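Long-range contact in niemann-Pick type C2 protein (Camponotus japonicus, PDB 3WEB), which binds oleic acid as a lipid carrier and mediates chemical communication in worker ants, probably by carrying fatty acids and related semiochemicals: residues S8-S20 with E35-D47. Residues are numbered along the deposited sequence; the frame is centred on the assembly and turned at random.
Sequences SEVGKFSDIIISS and EIHVSMKFTPSVD
Met-40 and Ile-16 run alongside each other on the inner face of an antiparallel strand pair. The CD1 tip of Ile-16 presses against Met-40 CG at 3.5 Å, a tight fit. Met-40 CG stands anti to the backbone N (chi1 168°), and the chain runs on extended to SD. SD meets Phe-13 CB at 4.0 Å and sits obliquely to the ring, a Met-aromatic contact. Beyond the sulfur the chain bends, turning CE toward the Phe-42 ring. Further along, the Ile-18 and Ile-36 side chains meet at an angle, CG2 to CG2 at 3.7 Å. Ile-36 CD1 then reaches Ser-20, whose hydroxyl is bonded to Ser-29 O. Gly-11 CA comes within 3.2 Å of Thr-43 O.

A classic beta bulge sets Ser-14 and Asp-15 against Lys-41. Ser-14 N donates to Lys-41 O, and Lys-41 N donates to Asp-15 O. Ser-14 OG touches Lys-41 CB at 3.4 Å but bonds to Glu-90. The extended Lys-41 chain runs past Asp-15 CB, and a water joins NZ to OD2, weakly at OD2. Where the pairing ends, Ser-19 OG accepts a nearly straight bond from His-37 N (2.9 Å, 173°).

Ile-18 and Val-38 touch the bound oleic acid, and Trp-112 of strand 107-116 packs on Val-38 and Met-40. This is consistent with lipid held between the two sheets of the immunoglobulin-like beta-sandwich of the ML domain.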
ATOM      1  N   SER A   8       3.283  12.578   1.134  1.00 20.70           N
ATOM      2  CA  SER A   8       4.360  12.023   1.946  1.00 20.59           C
ATOM      3  C   SER A   8       5.461  13.050   2.102  1.00 21.09           C
ATOM      4  O   SER A   8       5.704  13.849   1.194  1.00 22.93           O
ATOM      5  CB  SER A   8       4.884  10.726   1.339  1.00 20.33           C
ATOM      6  OG  SER A   8       5.327  10.921   0.016  1.00 20.19           O
ATOM      7  N   GLU A   9       6.111  13.057   3.263  1.00 20.08           N
ATOM      8  CA  GLU A   9       7.133  14.059   3.539  1.00 19.94           C
ATOM      9  C   GLU A   9       8.566  13.521   3.581  1.00 17.93           C
ATOM     10  O   GLU A   9       9.522  14.302   3.528  1.00 18.03           O
ATOM     11  CB  GLU A   9       6.806  14.844   4.815  1.00 22.08           C
ATOM     12  CG  GLU A   9       6.879  14.023   6.094  1.00 24.25           C
ATOM     13  CD  GLU A   9       6.857  14.873   7.352  1.00 26.36           C
ATOM     14  OE1 GLU A   9       7.507  15.943   7.373  1.00 28.25           O
ATOM     15  OE2 GLU A   9       6.197  14.459   8.329  1.00 27.15           O
ATOM     16  N   VAL A  10       8.725  12.200   3.686  1.00 15.48           N
ATOM     17  CA  VAL A  10      10.072  11.614   3.741  1.00 13.94           C
ATOM     18  C   VAL A  10      10.310  10.532   2.681  1.00 12.89           C
ATOM     19  O   VAL A  10      11.152   9.641   2.841  1.00 12.08           O
ATOM     20  CB  VAL A  10      10.488  11.134   5.162  1.00 14.06           C
ATOM     21  CG1 VAL A  10      10.660  12.316   6.102  1.00 14.49           C
ATOM     22  CG2 VAL A  10       9.502  10.117   5.727  1.00 14.31           C
ATOM     23  N   GLY A  11       9.578  10.641   1.581  1.00 12.49           N
ATOM     24  CA  GLY A  11       9.807   9.742   0.460  1.00 12.65           C
ATOM     25  C   GLY A  11       8.842   9.943  -0.675  1.00 12.49           C
ATOM     26  O   GLY A  11       8.038  10.885  -0.670  1.00 13.00           O
ATOM     27  N   LYS A  12       8.930   9.040  -1.642  1.00 12.41           N
ATOM     28  CA  LYS A  12       8.054   9.024  -2.810  1.00 12.46           C
ATOM     29  C   LYS A  12       7.900   7.591  -3.283  1.00 12.34           C
ATOM     30  O   LYS A  12       8.683   6.724  -2.898  1.00 11.84           O
ATOM     31  CB  LYS A  12       8.634   9.894  -3.933  1.00 12.78           C
ATOM     32  CG  LYS A  12       9.995   9.430  -4.441  1.00 13.61           C
ATOM     33  CD  LYS A  12      10.670  10.457  -5.330  1.00 14.40           C
ATOM     34  CE  LYS A  12      12.101  10.045  -5.640  1.00 15.66           C
ATOM     35  NZ  LYS A  12      12.706  10.887  -6.715  1.00 17.95           N
ATOM     36  N   PHE A  13       6.878   7.334  -4.095  1.00 13.09           N
ATOM     37  CA  PHE A  13       6.771   6.049  -4.802  1.00 13.73           C
ATOM     38  C   PHE A  13       6.746   6.298  -6.301  1.00 14.52           C
ATOM     39  O   PHE A  13       6.309   7.362  -6.754  1.00 14.27           O
ATOM     40  CB  PHE A  13       5.544   5.242  -4.353  1.00 13.70           C
ATOM     41  CG  PHE A  13       4.227   5.885  -4.687  1.00 13.62           C
ATOM     42  CD1 PHE A  13       3.632   6.776  -3.799  1.00 14.05           C
ATOM     43  CD2 PHE A  13       3.562   5.577  -5.877  1.00 13.76           C
ATOM     44  CE1 PHE A  13       2.414   7.368  -4.104  1.00 13.99           C
ATOM     45  CE2 PHE A  13       2.340   6.165  -6.185  1.00 14.01           C
ATOM     46  CZ  PHE A  13       1.770   7.064  -5.298  1.00 14.24           C
ATOM     47  N   SER A  14       7.212   5.316  -7.073  1.00 15.56           N
ATOM     48  CA  SER A  14       7.256   5.458  -8.520  1.00 17.08           C
ATOM     49  C   SER A  14       6.268   4.565  -9.249  1.00 17.64           C
ATOM     50  O   SER A  14       5.791   4.922 -10.325  1.00 19.36           O
ATOM     51  CB  SER A  14       8.662   5.166  -9.047  1.00 17.21           C
ATOM     52  OG  SER A  14       8.942   3.782  -8.962  1.00 17.80           O
ATOM     53  N   ASP A  15       6.012   3.388  -8.692  1.00 18.17           N
ATOM     54  CA  ASP A  15       5.142   2.419  -9.334  1.00 19.03           C
ATOM     55  C   ASP A  15       4.446   1.469  -8.386  1.00 17.39           C
ATOM     56  O   ASP A  15       5.074   0.885  -7.502  1.00 18.08           O
ATOM     57  CB  ASP A  15       5.935   1.619 -10.349  1.00 20.90           C
ATOM     58  CG  ASP A  15       5.437   1.829 -11.741  1.00 24.32           C
ATOM     59  OD1 ASP A  15       4.297   1.393 -12.012  1.00 25.46           O
ATOM     60  OD2 ASP A  15       6.177   2.422 -12.554  1.00 26.46           O
ATOM     61  N   ILE A  16       3.142   1.312  -8.591  1.00 15.69           N
ATOM     62  CA  ILE A  16       2.345   0.337  -7.851  1.00 14.89           C
ATOM     63  C   ILE A  16       1.798  -0.674  -8.845  1.00 14.75           C
ATOM     64  O   ILE A  16       1.274  -0.283  -9.885  1.00 14.21           O
ATOM     65  CB  ILE A  16       1.149   0.997  -7.127  1.00 14.84           C
ATOM     66  CG1 ILE A  16       1.573   2.274  -6.384  1.00 15.07           C
ATOM     67  CG2 ILE A  16       0.444   0.002  -6.208  1.00 14.33           C
ATOM     68  CD1 ILE A  16       2.511   2.060  -5.211  1.00 15.19           C
ATOM     69  N   ILE A  17       1.939  -1.963  -8.537  1.00 14.85           N
ATOM     70  CA  ILE A  17       1.343  -3.020  -9.352  1.00 15.44           C
ATOM     71  C   ILE A  17       0.465  -3.890  -8.466  1.00 15.20           C
ATOM     72  O   ILE A  17       0.914  -4.386  -7.437  1.00 15.31           O
ATOM     73  CB  ILE A  17       2.398  -3.909 -10.046  1.00 16.72           C
ATOM     74  CG1 ILE A  17       3.351  -3.060 -10.889  1.00 17.57           C
ATOM     75  CG2 ILE A  17       1.736  -4.993 -10.890  1.00 17.41           C
ATOM     76  CD1 ILE A  17       4.610  -3.792 -11.322  1.00 18.43           C
ATOM     77  N   ILE A  18      -0.789  -4.051  -8.870  1.00 14.81           N
ATOM     78  CA  ILE A  18      -1.708  -4.960  -8.195  1.00 14.68           C
ATOM     79  C   ILE A  18      -2.123  -6.000  -9.228  1.00 14.73           C
ATOM     80  O   ILE A  18      -2.645  -5.648 -10.283  1.00 14.77           O
ATOM     81  CB  ILE A  18      -2.932  -4.231  -7.609  1.00 14.74           C
ATOM     82  CG1 ILE A  18      -2.483  -3.170  -6.590  1.00 14.97           C
ATOM     83  CG2 ILE A  18      -3.871  -5.235  -6.941  1.00 15.02           C
ATOM     84  CD1 ILE A  18      -3.609  -2.325  -6.026  1.00 14.63           C
ATOM     85  N   SER A  19      -1.891  -7.269  -8.908  1.00 15.08           N
ATOM     86  CA  SER A  19      -2.024  -8.374  -9.871  1.00 15.09           C
ATOM     87  C   SER A  19      -3.400  -8.497 -10.505  1.00 15.25           C
ATOM     88  O   SER A  19      -3.512  -8.928 -11.649  1.00 15.82           O
ATOM     89  CB  SER A  19      -1.640  -9.708  -9.221  1.00 15.70           C
ATOM     90  OG  SER A  19      -2.514 -10.020  -8.152  1.00 16.62           O
ATOM     91  N   SER A  20      -4.441  -8.109  -9.771  1.00 14.89           N
ATOM     92  CA  SER A  20      -5.814  -8.309 -10.227  1.00 14.58           C
ATOM     93  C   SER A  20      -6.350  -7.168 -11.093  1.00 14.35           C
ATOM     94  O   SER A  20      -7.445  -7.275 -11.649  1.00 14.38           O
ATOM     95  CB  SER A  20      -6.734  -8.513  -9.018  1.00 14.88           C
ATOM     96  OG  SER A  20      -6.632  -7.415  -8.129  1.00 15.09           O
ATOM     97  N   GLU A  35      -5.735 -14.992  -4.615  1.00 27.88           N
ATOM     98  CA  GLU A  35      -4.532 -14.347  -4.099  1.00 27.28           C
ATOM     99  C   GLU A  35      -4.285 -13.062  -4.875  1.00 25.75           C
ATOM    100  O   GLU A  35      -4.346 -13.049  -6.108  1.00 26.55           O
ATOM    101  CB  GLU A  35      -3.313 -15.261  -4.232  1.00 28.93           C
ATOM    102  CG  GLU A  35      -3.210 -16.346  -3.172  1.00 31.12           C
ATOM    103  CD  GLU A  35      -1.851 -17.030  -3.161  1.00 32.71           C
ATOM    104  OE1 GLU A  35      -1.159 -17.042  -4.207  1.00 33.58           O
ATOM    105  OE2 GLU A  35      -1.472 -17.558  -2.096  1.00 33.38           O
ATOM    106  N   ILE A  36      -4.025 -11.984  -4.144  1.00 23.04           N
ATOM    107  CA  ILE A  36      -3.693 -10.701  -4.744  1.00 21.70           C
ATOM    108  C   ILE A  36      -2.223 -10.435  -4.446  1.00 20.39           C
ATOM    109  O   ILE A  36      -1.791 -10.533  -3.292  1.00 20.29           O
ATOM    110  CB  ILE A  36      -4.556  -9.550  -4.175  1.00 21.91           C
ATOM    111  CG1 ILE A  36      -6.056  -9.898  -4.200  1.00 22.67           C
ATOM    112  CG2 ILE A  36      -4.274  -8.235  -4.899  1.00 21.68           C
ATOM    113  CD1 ILE A  36      -6.634 -10.155  -5.579  1.00 21.97           C
ATOM    114  N   HIS A  37      -1.463 -10.135  -5.494  1.00 19.22           N
ATOM    115  CA  HIS A  37      -0.060  -9.768  -5.341  1.00 18.90           C
ATOM    116  C   HIS A  37       0.115  -8.274  -5.565  1.00 17.59           C
ATOM    117  O   HIS A  37      -0.282  -7.740  -6.595  1.00 17.59           O
ATOM    118  CB  HIS A  37       0.807 -10.567  -6.310  1.00 19.94           C
ATOM    119  CG  HIS A  37       0.457 -12.021  -6.357  1.00 21.82           C
ATOM    120  ND1 HIS A  37       0.689 -12.877  -5.301  1.00 22.57           N
ATOM    121  CD2 HIS A  37      -0.125 -12.766  -7.326  1.00 22.39           C
ATOM    122  CE1 HIS A  37       0.276 -14.091  -5.623  1.00 22.64           C
ATOM    123  NE2 HIS A  37      -0.223 -14.050  -6.846  1.00 23.15           N
ATOM    124  N   VAL A  38       0.715  -7.605  -4.588  1.00 16.32           N
ATOM    125  CA  VAL A  38       0.881  -6.149  -4.640  1.00 15.61           C
ATOM    126  C   VAL A  38       2.365  -5.837  -4.585  1.00 14.81           C
ATOM    127  O   VAL A  38       3.089  -6.424  -3.779  1.00 14.05           O
ATOM    128  CB  VAL A  38       0.166  -5.437  -3.473  1.00 15.28           C
ATOM    129  CG1 VAL A  38       0.388  -3.924  -3.530  1.00 15.45           C
ATOM    130  CG2 VAL A  38      -1.322  -5.757  -3.472  1.00 15.53           C
ATOM    131  N   SER A  39       2.811  -4.937  -5.457  1.00 14.18           N
ATOM    132  CA  SER A  39       4.187  -4.448  -5.454  1.00 14.80           C
ATOM    133  C   SER A  39       4.196  -2.922  -5.396  1.00 13.65           C
ATOM    134  O   SER A  39       3.370  -2.270  -6.034  1.00 13.81           O
ATOM    135  CB  SER A  39       4.929  -4.907  -6.721  1.00 15.39           C
ATOM    136  OG  SER A  39       6.192  -4.264  -6.832  1.00 18.91           O
ATOM    137  N   MET A  40       5.128  -2.356  -4.630  1.00 12.97           N
ATOM    138  CA  MET A  40       5.369  -0.909  -4.664  1.00 12.47           C
ATOM    139  C   MET A  40       6.856  -0.620  -4.763  1.00 11.87           C
ATOM    140  O   MET A  40       7.626  -1.115  -3.944  1.00 12.07           O
ATOM    141  CB  MET A  40       4.803  -0.217  -3.417  1.00 12.52           C
ATOM    142  CG  MET A  40       5.284   1.225  -3.261  1.00 12.72           C
ATOM    143  SD  MET A  40       4.429   2.197  -1.996  1.00 13.19           S
ATOM    144  CE  MET A  40       5.047   1.416  -0.513  1.00 12.55           C
ATOM    145  N   LYS A  41       7.243   0.168  -5.769  1.00 11.92           N
ATOM    146  CA  LYS A  41       8.607   0.700  -5.864  1.00 11.68           C
ATOM    147  C   LYS A  41       8.630   2.083  -5.245  1.00 11.37           C
ATOM    148  O   LYS A  41       7.865   2.966  -5.648  1.00 10.95           O
ATOM    149  CB  LYS A  41       9.073   0.780  -7.315  1.00 12.25           C
ATOM    150  CG  LYS A  41       9.054  -0.555  -8.041  1.00 13.50           C
ATOM    151  CD  LYS A  41       9.414  -0.359  -9.501  1.00 14.18           C
ATOM    152  CE  LYS A  41       9.129  -1.614 -10.304  1.00 16.24           C
ATOM    153  NZ  LYS A  41       9.532  -1.421 -11.725  1.00 17.54           N
ATOM    154  N   PHE A  42       9.489   2.254  -4.246  1.00 10.56           N
ATOM    155  CA  PHE A  42       9.529   3.507  -3.506  1.00 10.55           C
ATOM    156  C   PHE A  42      10.939   3.890  -3.068  1.00 10.56           C
ATOM    157  O   PHE A  42      11.842   3.050  -3.010  1.00 10.35           O
ATOM    158  CB  PHE A  42       8.549   3.475  -2.320  1.00 10.59           C
ATOM    159  CG  PHE A  42       8.979   2.593  -1.176  1.00 10.75           C
ATOM    160  CD1 PHE A  42       8.889   1.200  -1.268  1.00 10.74           C
ATOM    161  CD2 PHE A  42       9.450   3.157   0.006  1.00 10.58           C
ATOM    162  CE1 PHE A  42       9.273   0.387  -0.210  1.00 11.00           C
ATOM    163  CE2 PHE A  42       9.828   2.348   1.073  1.00 10.90           C
ATOM    164  CZ  PHE A  42       9.751   0.965   0.962  1.00 10.65           C
ATOM    165  N   THR A  43      11.096   5.168  -2.753  1.00 10.65           N
ATOM    166  CA  THR A  43      12.378   5.737  -2.375  1.00 11.39           C
ATOM    167  C   THR A  43      12.218   6.677  -1.174  1.00 11.56           C
ATOM    168  O   THR A  43      11.561   7.717  -1.294  1.00 11.54           O
ATOM    169  CB  THR A  43      12.989   6.558  -3.534  1.00 11.89           C
ATOM    170  OG1 THR A  43      13.007   5.779  -4.739  1.00 12.07           O
ATOM    171  CG2 THR A  43      14.407   6.983  -3.196  1.00 11.91           C
ATOM    172  N   PRO A  44      12.833   6.328  -0.027  1.00 12.00           N
ATOM    173  CA  PRO A  44      12.857   7.260   1.110  1.00 12.51           C
ATOM    174  C   PRO A  44      13.844   8.397   0.827  1.00 12.88           C
ATOM    175  O   PRO A  44      14.858   8.181   0.143  1.00 12.34           O
ATOM    176  CB  PRO A  44      13.359   6.389   2.271  1.00 12.26           C
ATOM    177  CG  PRO A  44      14.213   5.340   1.614  1.00 12.56           C
ATOM    178  CD  PRO A  44      13.633   5.112   0.231  1.00 11.99           C
ATOM    179  N   SER A  45      13.554   9.597   1.325  1.00 13.83           N
ATOM    180  CA  SER A  45      14.443  10.742   1.111  1.00 14.77           C
ATOM    181  C   SER A  45      15.385  10.940   2.300  1.00 15.45           C
ATOM    182  O   SER A  45      16.232  11.844   2.293  1.00 16.53           O
ATOM    183  CB  SER A  45      13.641  12.015   0.844  1.00 14.58           C
ATOM    184  OG  SER A  45      12.742  12.279   1.905  1.00 14.58           O
ATOM    185  N   VAL A  46      15.206  10.095   3.314  1.00 15.56           N
ATOM    186  CA  VAL A  46      16.047  10.036   4.507  1.00 16.22           C
ATOM    187  C   VAL A  46      16.327   8.573   4.853  1.00 15.63           C
ATOM    188  O   VAL A  46      15.657   7.675   4.341  1.00 15.27           O
ATOM    189  CB  VAL A  46      15.371  10.716   5.724  1.00 15.93           C
ATOM    190  CG1 VAL A  46      15.191  12.214   5.488  1.00 17.11           C
ATOM    191  CG2 VAL A  46      14.045  10.044   6.069  1.00 16.15           C
ATOM    192  N   ASP A  47      17.329   8.330   5.700  1.00 15.49           N
ATOM    193  CA  ASP A  47      17.564   6.989   6.218  1.00 15.83           C
ATOM    194  C   ASP A  47      16.404   6.596   7.127  1.00 16.07           C
ATOM    195  O   ASP A  47      15.938   7.404   7.920  1.00 16.64           O
ATOM    196  CB  ASP A  47      18.878   6.927   6.998  1.00 16.66           C
ATOM    197  CG  ASP A  47      20.108   7.029   6.108  1.00 17.42           C
ATOM    198  OD1 ASP A  47      20.022   6.811   4.882  1.00 17.51           O
ATOM    199  OD2 ASP A  47      21.187   7.328   6.660  1.00 18.20           O
TER
HETATM  200  O   HOH W   1      12.670  14.118   3.804  1.00 21.28           O
HETATM  201  O   HOH W   2      10.935  14.017   0.458  1.00 28.21           O
HETATM  202  O   HOH W   3       5.898  -2.159  -8.552  1.00 23.73           O
HETATM  203  O   HOH W   4       8.105   0.457 -12.885  1.00 35.68           O
HETATM  204  O   HOH W   5      -4.387 -11.666  -9.041  1.00 29.56           O